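PDB 2I5H: hypothetical protein AF1531 from Archaeoglobus fulgidus, which is of unknown function but belongs to the DUF655 family of the helix-hairpin-helix clan, so that it may bind nucleic acid. Local coordinates for residues A[87-91]-A[92-96]; A[100-103]-A[104-108]; A[179-182]-A[183-187]. All blocks are in the same frame, centred on the assembly; numbering follows the deposited sequence.

Contact 1 (A[87-91]-A[92-96]); sequences RRLRY and EDLTP
Arg90 and Asp93 face each other across a tight turn, their CA atoms 5.4 Å apart, where the chain leaving strand 82-88 folds into a short 3-10 segment. Two backbone bonds close it: Asp93 N to Arg90 O at 3.0 Å, and Leu94 N to Tyr91 O at 3.2 Å. Asp93 answers with its carboxylate. OD2 takes the backbone N of Arg90 on its anti lone pair and, on its syn side, the side-chain NE at 2.8 Å, while OD1 receives Arg90 NH2 almost straight (178°). The guanidinium thus grips the carboxylate side-on with NE and NH2, the two planes only 18° apart; a bend at chi3 (-61°) folds the arginine back over the turn to do so. Glu92 instead stacks its carboxylate over a face of the guanidinium, CD 3.3 Å from Arg90 CZ, an attraction of charges with no N-H aimed at OE1. Leu94 CD1 meets Tyr91 CD1 at 3.9 Å, and the buried Leu89 lays CD1 4.2 Å from Leu94 CD2. Next in sequence, Thr95 OG1 caps Ala98 N and also bonds Asp25. A salt-bridged 3-10 turn thereby runs into an N-cap, a strand-to-helix connection between the antiparallel sheet and helix 96-111.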
ATOM      1  N   ARG A  87      -0.194  -5.507  16.790  1.00 15.21           N
ATOM      2  CA  ARG A  87       0.123  -4.089  16.886  1.00 16.49           C
ATOM      3  C   ARG A  87       0.345  -3.460  15.526  1.00 16.25           C
ATOM      4  O   ARG A  87       0.703  -4.137  14.559  1.00 15.66           O
ATOM      5  CB  ARG A  87       1.399  -3.913  17.706  1.00 19.58           C
ATOM      6  CG  ARG A  87       2.581  -4.698  17.141  1.00 21.15           C
ATOM      7  CD  ARG A  87       3.805  -4.695  18.069  1.00 28.15           C
ATOM      8  NE  ARG A  87       4.761  -5.743  17.696  1.00 30.03           N
ATOM      9  CZ  ARG A  87       5.940  -5.937  18.286  1.00 35.31           C
ATOM     10  NH1 ARG A  87       6.332  -5.156  19.288  1.00 31.18           N
ATOM     11  NH2 ARG A  87       6.738  -6.917  17.870  1.00 35.74           N
ATOM     12  N   ARG A  88       0.123  -2.155  15.462  1.00 15.06           N
ATOM     13  CA  ARG A  88       0.343  -1.411  14.244  1.00 14.07           C
ATOM     14  C   ARG A  88       1.854  -1.177  14.167  1.00 14.22           C
ATOM     15  O   ARG A  88       2.517  -0.999  15.192  1.00 13.75           O
ATOM     16  CB  ARG A  88      -0.407  -0.079  14.290  1.00 17.34           C
ATOM     17  CG  ARG A  88      -0.241   0.731  13.028  1.00 19.76           C
ATOM     18  CD  ARG A  88      -1.232   1.878  12.969  1.00 21.90           C
ATOM     19  NE  ARG A  88      -1.006   2.687  11.779  1.00 24.02           N
ATOM     20  CZ  ARG A  88      -1.810   3.659  11.368  1.00 24.81           C
ATOM     21  NH1 ARG A  88      -2.909   3.955  12.052  1.00 24.99           N
ATOM     22  NH2 ARG A  88      -1.509   4.337  10.270  1.00 25.92           N
ATOM     23  N   LEU A  89       2.387  -1.165  12.951  1.00 14.19           N
ATOM     24  CA  LEU A  89       3.825  -1.011  12.747  1.00 13.88           C
ATOM     25  C   LEU A  89       4.233   0.252  12.009  1.00 13.52           C
ATOM     26  O   LEU A  89       3.458   0.808  11.247  1.00 14.20           O
ATOM     27  CB  LEU A  89       4.350  -2.201  11.939  1.00 14.08           C
ATOM     28  CG  LEU A  89       4.032  -3.613  12.440  1.00 14.50           C
ATOM     29  CD1 LEU A  89       4.460  -4.634  11.391  1.00 16.33           C
ATOM     30  CD2 LEU A  89       4.739  -3.859  13.760  1.00 15.09           C
ATOM     31  N   ARG A  90       5.469   0.688  12.251  1.00 14.67           N
ATOM     32  CA  ARG A  90       6.041   1.825  11.543  1.00 13.21           C
ATOM     33  C   ARG A  90       6.806   1.137  10.415  1.00 15.42           C
ATOM     34  O   ARG A  90       7.030  -0.074  10.456  1.00 13.19           O
ATOM     35  CB  ARG A  90       7.051   2.585  12.409  1.00 14.82           C
ATOM     36  CG  ARG A  90       6.481   3.194  13.664  1.00 14.12           C
ATOM     37  CD  ARG A  90       7.613   3.606  14.614  1.00 13.00           C
ATOM     38  NE  ARG A  90       8.416   2.457  15.016  1.00 15.83           N
ATOM     39  CZ  ARG A  90       9.421   2.500  15.886  1.00 19.11           C
ATOM     40  NH1 ARG A  90       9.760   3.651  16.457  1.00 15.98           N
ATOM     41  NH2 ARG A  90      10.082   1.387  16.191  1.00 17.73           N
ATOM     42  N   TYR A  91       7.222   1.894   9.410  1.00 14.81           N
ATOM     43  CA  TYR A  91       7.965   1.288   8.318  1.00 17.64           C
ATOM     44  C   TYR A  91       9.218   0.560   8.818  1.00 18.20           C
ATOM     45  O   TYR A  91       9.563  -0.511   8.319  1.00 17.14           O
ATOM     46  CB  TYR A  91       8.377   2.348   7.302  1.00 16.77           C
ATOM     47  CG  TYR A  91       9.136   1.761   6.140  1.00 19.91           C
ATOM     48  CD1 TYR A  91       8.466   1.130   5.094  1.00 18.46           C
ATOM     49  CD2 TYR A  91      10.528   1.815   6.096  1.00 18.00           C
ATOM     50  CE1 TYR A  91       9.167   0.566   4.026  1.00 20.66           C
ATOM     51  CE2 TYR A  91      11.236   1.259   5.041  1.00 19.21           C
ATOM     52  CZ  TYR A  91      10.556   0.639   4.009  1.00 19.13           C
ATOM     53  OH  TYR A  91      11.258   0.099   2.952  1.00 20.81           O
ATOM     54  N   GLU A  92       9.891   1.138   9.810  1.00 19.22           N
ATOM     55  CA  GLU A  92      11.123   0.548  10.341  1.00 19.15           C
ATOM     56  C   GLU A  92      10.927  -0.789  11.040  1.00 19.08           C
ATOM     57  O   GLU A  92      11.869  -1.566  11.175  1.00 18.23           O
ATOM     58  CB  GLU A  92      11.803   1.519  11.311  1.00 20.02           C
ATOM     59  CG  GLU A  92      11.000   1.806  12.577  1.00 22.58           C
ATOM     60  CD  GLU A  92      11.581   2.942  13.390  1.00 25.51           C
ATOM     61  OE1 GLU A  92      12.365   2.681  14.330  1.00 28.84           O
ATOM     62  OE2 GLU A  92      11.254   4.102  13.078  1.00 24.20           O
ATOM     63  N   ASP A  93       9.706  -1.053  11.487  1.00 16.27           N
ATOM     64  CA  ASP A  93       9.419  -2.305  12.179  1.00 15.24           C
ATOM     65  C   ASP A  93       9.214  -3.473  11.228  1.00 14.03           C
ATOM     66  O   ASP A  93       9.127  -4.618  11.664  1.00 12.72           O
ATOM     67  CB  ASP A  93       8.185  -2.135  13.068  1.00 13.96           C
ATOM     68  CG  ASP A  93       8.356  -1.014  14.072  1.00 15.13           C
ATOM     69  OD1 ASP A  93       9.296  -1.102  14.890  1.00 16.48           O
ATOM     70  OD2 ASP A  93       7.561  -0.052  14.042  1.00 15.75           O
ATOM     71  N   LEU A  94       9.123  -3.185   9.935  1.00 13.47           N
ATOM     72  CA  LEU A  94       8.950  -4.246   8.949  1.00 15.10           C
ATOM     73  C   LEU A  94      10.243  -5.039   8.821  1.00 16.43           C
ATOM     74  O   LEU A  94      11.337  -4.481   8.943  1.00 17.33           O
ATOM     75  CB  LEU A  94       8.590  -3.667   7.578  1.00 13.95           C
ATOM     76  CG  LEU A  94       7.218  -3.015   7.397  1.00 14.53           C
ATOM     77  CD1 LEU A  94       7.140  -2.410   6.003  1.00 15.61           C
ATOM     78  CD2 LEU A  94       6.112  -4.062   7.596  1.00 14.80           C
ATOM     79  N   THR A  95      10.117  -6.341   8.593  1.00 16.59           N
ATOM     80  CA  THR A  95      11.292  -7.187   8.410  1.00 18.93           C
ATOM     81  C   THR A  95      11.901  -6.802   7.063  1.00 19.12           C
ATOM     82  O   THR A  95      11.272  -6.110   6.267  1.00 17.39           O
ATOM     83  CB  THR A  95      10.919  -8.683   8.345  1.00 18.42           C
ATOM     84  OG1 THR A  95      10.049  -8.907   7.228  1.00 17.86           O
ATOM     85  CG2 THR A  95      10.242  -9.131   9.627  1.00 19.02           C
ATOM     86  N   PRO A  96      13.143  -7.235   6.796  1.00 20.46           N
ATOM     87  CA  PRO A  96      13.784  -6.908   5.519  1.00 21.04           C
ATOM     88  C   PRO A  96      12.969  -7.461   4.355  1.00 20.33           C
ATOM     89  O   PRO A  96      12.795  -6.801   3.330  1.00 20.05           O
ATOM     90  CB  PRO A  96      15.145  -7.587   5.639  1.00 22.17           C
ATOM     91  CG  PRO A  96      15.440  -7.459   7.109  1.00 22.13           C
ATOM     92  CD  PRO A  96      14.105  -7.857   7.722  1.00 21.74           C
TER

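Contact 2 (A[100-103]-A[104-108]); sequences TELP and YVIEH
Val105 N reaches Glu101 O at 3.0 Å and Ile106 N reaches Leu102 O at 2.9 Å, both donors lying nearly on the line of the carbonyl bond. The third of the backbone bonds that join 100-103 to 104-108, Glu107 N to Pro103 O, is 3.1 Å long and its donor is tilted 34° from the carbonyl plane; His108 N to Tyr104 O continues the pattern. Pro103 has no N-H to give to the preceding turn, and the helix is kinked there, yet its own carbonyl keeps the following turn bonded.

Apolar contact runs chiefly along one side. Ile106 CD1 lies 3.8 Å from Leu102 CG and equally near its CD1, the two side chains slanting across one another. Leu102 CG stands opposite the backbone N (chi1 -173°), which carries its branches forward to the next turn, where Ile106 sends CG1 back over Leu102 O. Pro103 CG lies over the CD2 corner of the Tyr104 ring, 4.2 Å from CD2.

Tyr104 leans back toward the N-terminal turn: its CD2 edge comes to 3.4 Å from Thr100 O, which lies near the ring plane, so the carbonyl meets the rim of the ring and not its face. The hydroxyl of Thr100 turns the other way along the chain and bonds Pro96 O.

Around this helix Leu102 and Val105 pack on Leu24 of strand 20-27, and Pro103 and Ile106 on helix 173-186. The arrangement is that of an amphipathic alpha-helix with an internal proline, Leu102 and Ile106 forming an i to i+4 apolar pair, wedged between the antiparallel sheet and the C-terminal helix.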
ATOM      1  N   THR A 100      11.046  -5.400   1.266  1.00 19.10           N
ATOM      2  CA  THR A 100      11.260  -5.694  -0.145  1.00 20.74           C
ATOM      3  C   THR A 100       9.937  -5.946  -0.861  1.00 19.19           C
ATOM      4  O   THR A 100       9.741  -5.501  -1.988  1.00 19.72           O
ATOM      5  CB  THR A 100      12.143  -6.937  -0.341  1.00 22.75           C
ATOM      6  OG1 THR A 100      13.388  -6.750   0.337  1.00 25.71           O
ATOM      7  CG2 THR A 100      12.407  -7.172  -1.827  1.00 25.33           C
ATOM      8  N   GLU A 101       9.027  -6.651  -0.195  1.00 18.29           N
ATOM      9  CA  GLU A 101       7.740  -6.977  -0.793  1.00 16.43           C
ATOM     10  C   GLU A 101       6.727  -5.840  -0.805  1.00 16.32           C
ATOM     11  O   GLU A 101       5.851  -5.815  -1.660  1.00 17.43           O
ATOM     12  CB  GLU A 101       7.109  -8.185  -0.085  1.00 16.64           C
ATOM     13  CG  GLU A 101       7.890  -9.491  -0.188  1.00 15.75           C
ATOM     14  CD  GLU A 101       8.077  -9.973  -1.621  1.00 16.92           C
ATOM     15  OE1 GLU A 101       7.239  -9.652  -2.487  1.00 19.09           O
ATOM     16  OE2 GLU A 101       9.064 -10.693  -1.877  1.00 21.55           O
ATOM     17  N   LEU A 102       6.849  -4.901   0.129  1.00 14.87           N
ATOM     18  CA  LEU A 102       5.885  -3.807   0.231  1.00 15.57           C
ATOM     19  C   LEU A 102       5.485  -3.137  -1.082  1.00 15.87           C
ATOM     20  O   LEU A 102       4.300  -3.076  -1.406  1.00 17.99           O
ATOM     21  CB  LEU A 102       6.375  -2.746   1.231  1.00 15.42           C
ATOM     22  CG  LEU A 102       5.374  -1.624   1.569  1.00 16.68           C
ATOM     23  CD1 LEU A 102       4.096  -2.216   2.175  1.00 17.91           C
ATOM     24  CD2 LEU A 102       6.014  -0.644   2.539  1.00 14.82           C
ATOM     25  N   PRO A 103       6.457  -2.635  -1.867  1.00 18.46           N
ATOM     26  CA  PRO A 103       6.057  -1.987  -3.122  1.00 19.77           C
ATOM     27  C   PRO A 103       5.290  -2.887  -4.094  1.00 20.35           C
ATOM     28  O   PRO A 103       4.372  -2.424  -4.772  1.00 19.72           O
ATOM     29  CB  PRO A 103       7.388  -1.478  -3.694  1.00 18.76           C
ATOM     30  CG  PRO A 103       8.387  -2.455  -3.149  1.00 22.52           C
ATOM     31  CD  PRO A 103       7.922  -2.647  -1.721  1.00 17.99           C
ATOM     32  N   TYR A 104       5.662  -4.163  -4.159  1.00 18.17           N
ATOM     33  CA  TYR A 104       4.995  -5.110  -5.050  1.00 20.11           C
ATOM     34  C   TYR A 104       3.579  -5.414  -4.592  1.00 19.47           C
ATOM     35  O   TYR A 104       2.669  -5.550  -5.411  1.00 21.00           O
ATOM     36  CB  TYR A 104       5.791  -6.414  -5.132  1.00 20.16           C
ATOM     37  CG  TYR A 104       7.148  -6.238  -5.764  1.00 22.15           C
ATOM     38  CD1 TYR A 104       7.272  -5.986  -7.129  1.00 24.03           C
ATOM     39  CD2 TYR A 104       8.306  -6.277  -4.992  1.00 22.26           C
ATOM     40  CE1 TYR A 104       8.524  -5.773  -7.709  1.00 24.87           C
ATOM     41  CE2 TYR A 104       9.557  -6.067  -5.557  1.00 24.16           C
ATOM     42  CZ  TYR A 104       9.657  -5.813  -6.920  1.00 25.82           C
ATOM     43  OH  TYR A 104      10.895  -5.601  -7.479  1.00 29.13           O
ATOM     44  N   VAL A 105       3.393  -5.528  -3.281  1.00 17.97           N
ATOM     45  CA  VAL A 105       2.080  -5.816  -2.722  1.00 19.05           C
ATOM     46  C   VAL A 105       1.153  -4.603  -2.865  1.00 20.09           C
ATOM     47  O   VAL A 105      -0.017  -4.750  -3.217  1.00 20.99           O
ATOM     48  CB  VAL A 105       2.206  -6.250  -1.241  1.00 17.75           C
ATOM     49  CG1 VAL A 105       0.836  -6.464  -0.625  1.00 17.62           C
ATOM     50  CG2 VAL A 105       3.014  -7.544  -1.157  1.00 19.44           C
ATOM     51  N   ILE A 106       1.673  -3.407  -2.606  1.00 19.75           N
ATOM     52  CA  ILE A 106       0.860  -2.202  -2.750  1.00 20.08           C
ATOM     53  C   ILE A 106       0.403  -2.074  -4.205  1.00 20.83           C
ATOM     54  O   ILE A 106      -0.749  -1.731  -4.478  1.00 21.67           O
ATOM     55  CB  ILE A 106       1.648  -0.935  -2.349  1.00 19.90           C
ATOM     56  CG1 ILE A 106       1.870  -0.923  -0.833  1.00 19.07           C
ATOM     57  CG2 ILE A 106       0.885   0.317  -2.778  1.00 21.37           C
ATOM     58  CD1 ILE A 106       2.696   0.248  -0.338  1.00 20.11           C
ATOM     59  N   GLU A 107       1.306  -2.360  -5.135  1.00 22.13           N
ATOM     60  CA  GLU A 107       0.985  -2.283  -6.557  1.00 24.52           C
ATOM     61  C   GLU A 107      -0.150  -3.251  -6.877  1.00 24.53           C
ATOM     62  O   GLU A 107      -1.060  -2.928  -7.636  1.00 25.23           O
ATOM     63  CB  GLU A 107       2.218  -2.625  -7.389  1.00 26.75           C
ATOM     64  CG  GLU A 107       2.035  -2.459  -8.887  1.00 31.74           C
ATOM     65  CD  GLU A 107       3.289  -2.813  -9.658  1.00 34.05           C
ATOM     66  OE1 GLU A 107       3.716  -3.984  -9.583  1.00 36.66           O
ATOM     67  OE2 GLU A 107       3.854  -1.923 -10.329  1.00 37.23           O
ATOM     68  N   HIS A 108      -0.089  -4.439  -6.283  1.00 24.87           N
ATOM     69  CA  HIS A 108      -1.106  -5.462  -6.481  1.00 26.14           C
ATOM     70  C   HIS A 108      -2.453  -4.935  -5.999  1.00 26.97           C
ATOM     71  O   HIS A 108      -3.468  -5.067  -6.683  1.00 26.50           O
ATOM     72  CB  HIS A 108      -0.736  -6.720  -5.689  1.00 27.99           C
ATOM     73  CG  HIS A 108      -1.705  -7.849  -5.853  1.00 30.61           C
ATOM     74  ND1 HIS A 108      -1.790  -8.595  -7.009  1.00 31.04           N
ATOM     75  CD2 HIS A 108      -2.627  -8.363  -5.005  1.00 32.08           C
ATOM     76  CE1 HIS A 108      -2.722  -9.521  -6.865  1.00 32.54           C
ATOM     77  NE2 HIS A 108      -3.245  -9.402  -5.657  1.00 32.64           N
TER

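Contact 3 (A[179-182]-A[183-187])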
ATOM      1  N   SER A 179       4.673   4.955  -5.126  1.00 25.25           N
ATOM      2  CA  SER A 179       5.689   5.840  -4.568  1.00 25.45           C
ATOM      3  C   SER A 179       5.100   6.780  -3.528  1.00 23.98           C
ATOM      4  O   SER A 179       5.712   7.019  -2.488  1.00 24.19           O
ATOM      5  CB  SER A 179       6.353   6.672  -5.672  1.00 27.08           C
ATOM      6  OG  SER A 179       7.222   5.883  -6.459  1.00 29.81           O
ATOM      7  N   ARG A 180       3.917   7.321  -3.811  1.00 23.48           N
ATOM      8  CA  ARG A 180       3.272   8.233  -2.873  1.00 23.42           C
ATOM      9  C   ARG A 180       2.837   7.498  -1.611  1.00 23.85           C
ATOM     10  O   ARG A 180       3.066   7.972  -0.501  1.00 24.00           O
ATOM     11  CB  ARG A 180       2.062   8.919  -3.519  1.00 23.36           C
ATOM     12  CG  ARG A 180       1.321   9.875  -2.582  1.00 24.66           C
ATOM     13  CD  ARG A 180       2.233  10.987  -2.069  1.00 23.82           C
ATOM     14  NE  ARG A 180       1.608  11.760  -0.997  1.00 25.77           N
ATOM     15  CZ  ARG A 180       2.169  12.810  -0.405  1.00 24.34           C
ATOM     16  NH1 ARG A 180       3.371  13.224  -0.778  1.00 26.92           N
ATOM     17  NH2 ARG A 180       1.533  13.441   0.572  1.00 26.83           N
ATOM     18  N   ILE A 181       2.215   6.336  -1.777  1.00 21.90           N
ATOM     19  CA  ILE A 181       1.770   5.563  -0.620  1.00 23.18           C
ATOM     20  C   ILE A 181       2.949   5.223   0.290  1.00 22.79           C
ATOM     21  O   ILE A 181       2.888   5.416   1.504  1.00 22.47           O
ATOM     22  CB  ILE A 181       1.049   4.272  -1.061  1.00 24.12           C
ATOM     23  CG1 ILE A 181      -0.251   4.644  -1.783  1.00 22.61           C
ATOM     24  CG2 ILE A 181       0.757   3.390   0.150  1.00 23.05           C
ATOM     25  CD1 ILE A 181      -0.972   3.468  -2.419  1.00 24.87           C
ATOM     26  N   ILE A 182       4.030   4.727  -0.295  1.00 22.17           N
ATOM     27  CA  ILE A 182       5.205   4.391   0.493  1.00 25.00           C
ATOM     28  C   ILE A 182       5.743   5.640   1.187  1.00 24.42           C
ATOM     29  O   ILE A 182       6.168   5.582   2.340  1.00 24.48           O
ATOM     30  CB  ILE A 182       6.294   3.753  -0.395  1.00 26.06           C
ATOM     31  CG1 ILE A 182       5.865   2.329  -0.767  1.00 29.15           C
ATOM     32  CG2 ILE A 182       7.635   3.756   0.323  1.00 30.19           C
ATOM     33  CD1 ILE A 182       6.838   1.586  -1.645  1.00 30.35           C
ATOM     34  N   TYR A 183       5.706   6.775   0.492  1.00 24.33           N
ATOM     35  CA  TYR A 183       6.190   8.016   1.083  1.00 25.25           C
ATOM     36  C   TYR A 183       5.385   8.362   2.334  1.00 24.64           C
ATOM     37  O   TYR A 183       5.947   8.724   3.365  1.00 26.94           O
ATOM     38  CB  TYR A 183       6.087   9.171   0.084  1.00 27.17           C
ATOM     39  CG  TYR A 183       6.557  10.485   0.665  1.00 28.63           C
ATOM     40  CD1 TYR A 183       7.916  10.763   0.800  1.00 31.23           C
ATOM     41  CD2 TYR A 183       5.643  11.430   1.127  1.00 30.13           C
ATOM     42  CE1 TYR A 183       8.354  11.953   1.383  1.00 33.37           C
ATOM     43  CE2 TYR A 183       6.071  12.622   1.711  1.00 32.38           C
ATOM     44  CZ  TYR A 183       7.424  12.875   1.836  1.00 32.29           C
ATOM     45  OH  TYR A 183       7.848  14.052   2.413  1.00 37.08           O
ATOM     46  N   GLU A 184       4.066   8.243   2.237  1.00 23.37           N
ATOM     47  CA  GLU A 184       3.190   8.554   3.360  1.00 24.94           C
ATOM     48  C   GLU A 184       3.403   7.588   4.521  1.00 25.34           C
ATOM     49  O   GLU A 184       3.421   7.995   5.684  1.00 24.49           O
ATOM     50  CB  GLU A 184       1.729   8.542   2.900  1.00 25.03           C
ATOM     51  CG  GLU A 184       1.394   9.703   1.955  1.00 25.90           C
ATOM     52  CD  GLU A 184      -0.036   9.686   1.443  1.00 26.38           C
ATOM     53  OE1 GLU A 184      -0.866   8.935   1.993  1.00 26.88           O
ATOM     54  OE2 GLU A 184      -0.335  10.443   0.489  1.00 28.86           O
ATOM     55  N   ILE A 185       3.580   6.312   4.206  1.00 25.10           N
ATOM     56  CA  ILE A 185       3.813   5.312   5.239  1.00 26.44           C
ATOM     57  C   ILE A 185       5.098   5.628   6.004  1.00 28.71           C
ATOM     58  O   ILE A 185       5.164   5.470   7.222  1.00 29.32           O
ATOM     59  CB  ILE A 185       3.920   3.902   4.625  1.00 25.93           C
ATOM     60  CG1 ILE A 185       2.550   3.477   4.090  1.00 25.12           C
ATOM     61  CG2 ILE A 185       4.455   2.915   5.662  1.00 26.73           C
ATOM     62  CD1 ILE A 185       2.536   2.114   3.432  1.00 25.40           C
ATOM     63  N   LYS A 186       6.115   6.089   5.282  1.00 29.72           N
ATOM     64  CA  LYS A 186       7.393   6.424   5.896  1.00 32.14           C
ATOM     65  C   LYS A 186       7.364   7.770   6.608  1.00 32.77           C
ATOM     66  O   LYS A 186       8.142   8.006   7.533  1.00 34.65           O
ATOM     67  CB  LYS A 186       8.503   6.450   4.846  1.00 32.02           C
ATOM     68  CG  LYS A 186       8.810   5.111   4.211  1.00 35.41           C
ATOM     69  CD  LYS A 186       9.999   5.234   3.274  1.00 36.91           C
ATOM     70  CE  LYS A 186      10.367   3.898   2.657  1.00 40.22           C
ATOM     71  NZ  LYS A 186      11.548   4.010   1.749  1.00 42.66           N
ATOM     72  N   ASN A 187       6.465   8.652   6.180  1.00 34.35           N
ATOM     73  CA  ASN A 187       6.369   9.977   6.780  1.00 34.82           C
ATOM     74  C   ASN A 187       4.981  10.299   7.312  1.00 36.49           C
ATOM     75  O   ASN A 187       4.245  11.090   6.722  1.00 35.48           O
ATOM     76  CB  ASN A 187       6.784  11.044   5.765  1.00 35.00           C
ATOM     77  CG  ASN A 187       8.171  10.809   5.212  1.00 35.45           C
ATOM     78  OD1 ASN A 187       8.351  10.075   4.243  1.00 33.37           O
ATOM     79  ND2 ASN A 187       9.168  11.421   5.842  1.00 37.73           N
TER
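Over one face of the Arg180 guanidinium lies Tyr183 CD2, with NH1 3.5 Å from it; the ring and guanidinium planes are 29° apart and NH1 approaches the ring obliquely. At the edge of the same group, near its plane, sits Glu184 OE2. It accepts NE at 2.8 Å in a salt bridge, using the anti lone pair that points away from OE1, and the carboxylate stands nearly upright to the guanidinium, the planes 84° apart. Only NE of Arg180 bonds this acid, so the hold is single and not forked. The arginine chain starts opposite its backbone N and then bends at chi2 (59°), which swings the guanidinium forward over the next turn of the helix.

Both charged groups are buried and have further partners. Glu184 OE1 bonds Thr196 OG1 and the N of Phe195, and OE2 also takes Leu194 N, so the acid would probably stay ionised; NH1 and NH2 of Arg180 make weak bonds to the carbonyls of Leu136 and Tyr192. An i to i+4 salt bridge along helix 173-186 thus becomes the meeting point of that helix with the C-terminal tail and the loop at Leu136. An alanine at Arg180 is likely to leave the Glu184 carboxylate without its countercharge and Tyr183 without the flat group beside its ring.

Away from the salt bridge, Ile181 CG2 touches Ile185 CD1 at 3.9 Å, and the aliphatic part of the extended Lys186 chain runs alongside Ile182, its CE 3.6 Å from Ile182 CG2. Regular backbone bonds underlie these pairs, such as Ile185 N to Ile181 O at 2.9 Å, and run on to Asn187 N, which still reaches Tyr183 O although Asn187 itself has left helical phi/psi.

In the fold
From the N terminus the three contacts come in series, none nesting in or crossing another. Contact 1 closes the short turn after strand 82-88, contact 2 lies within helix 96-111, which follows at once, and contact 3 belongs to helix 173-186, far along the chain. Their side chains nevertheless meet in space. Tyr91 and Leu94 of contact 1 pack on Leu102, Tyr91 CE1 lying 3.7 Å from Leu102 CD2, and Tyr91 also reaches Lys186. Between contacts 2 and 3, Pro103 meets Ile182, and Ile106 meets Ile181, Ile182 and Ile185. The turn, the first helix and the last helix are thus tied together beside the antiparallel sheet.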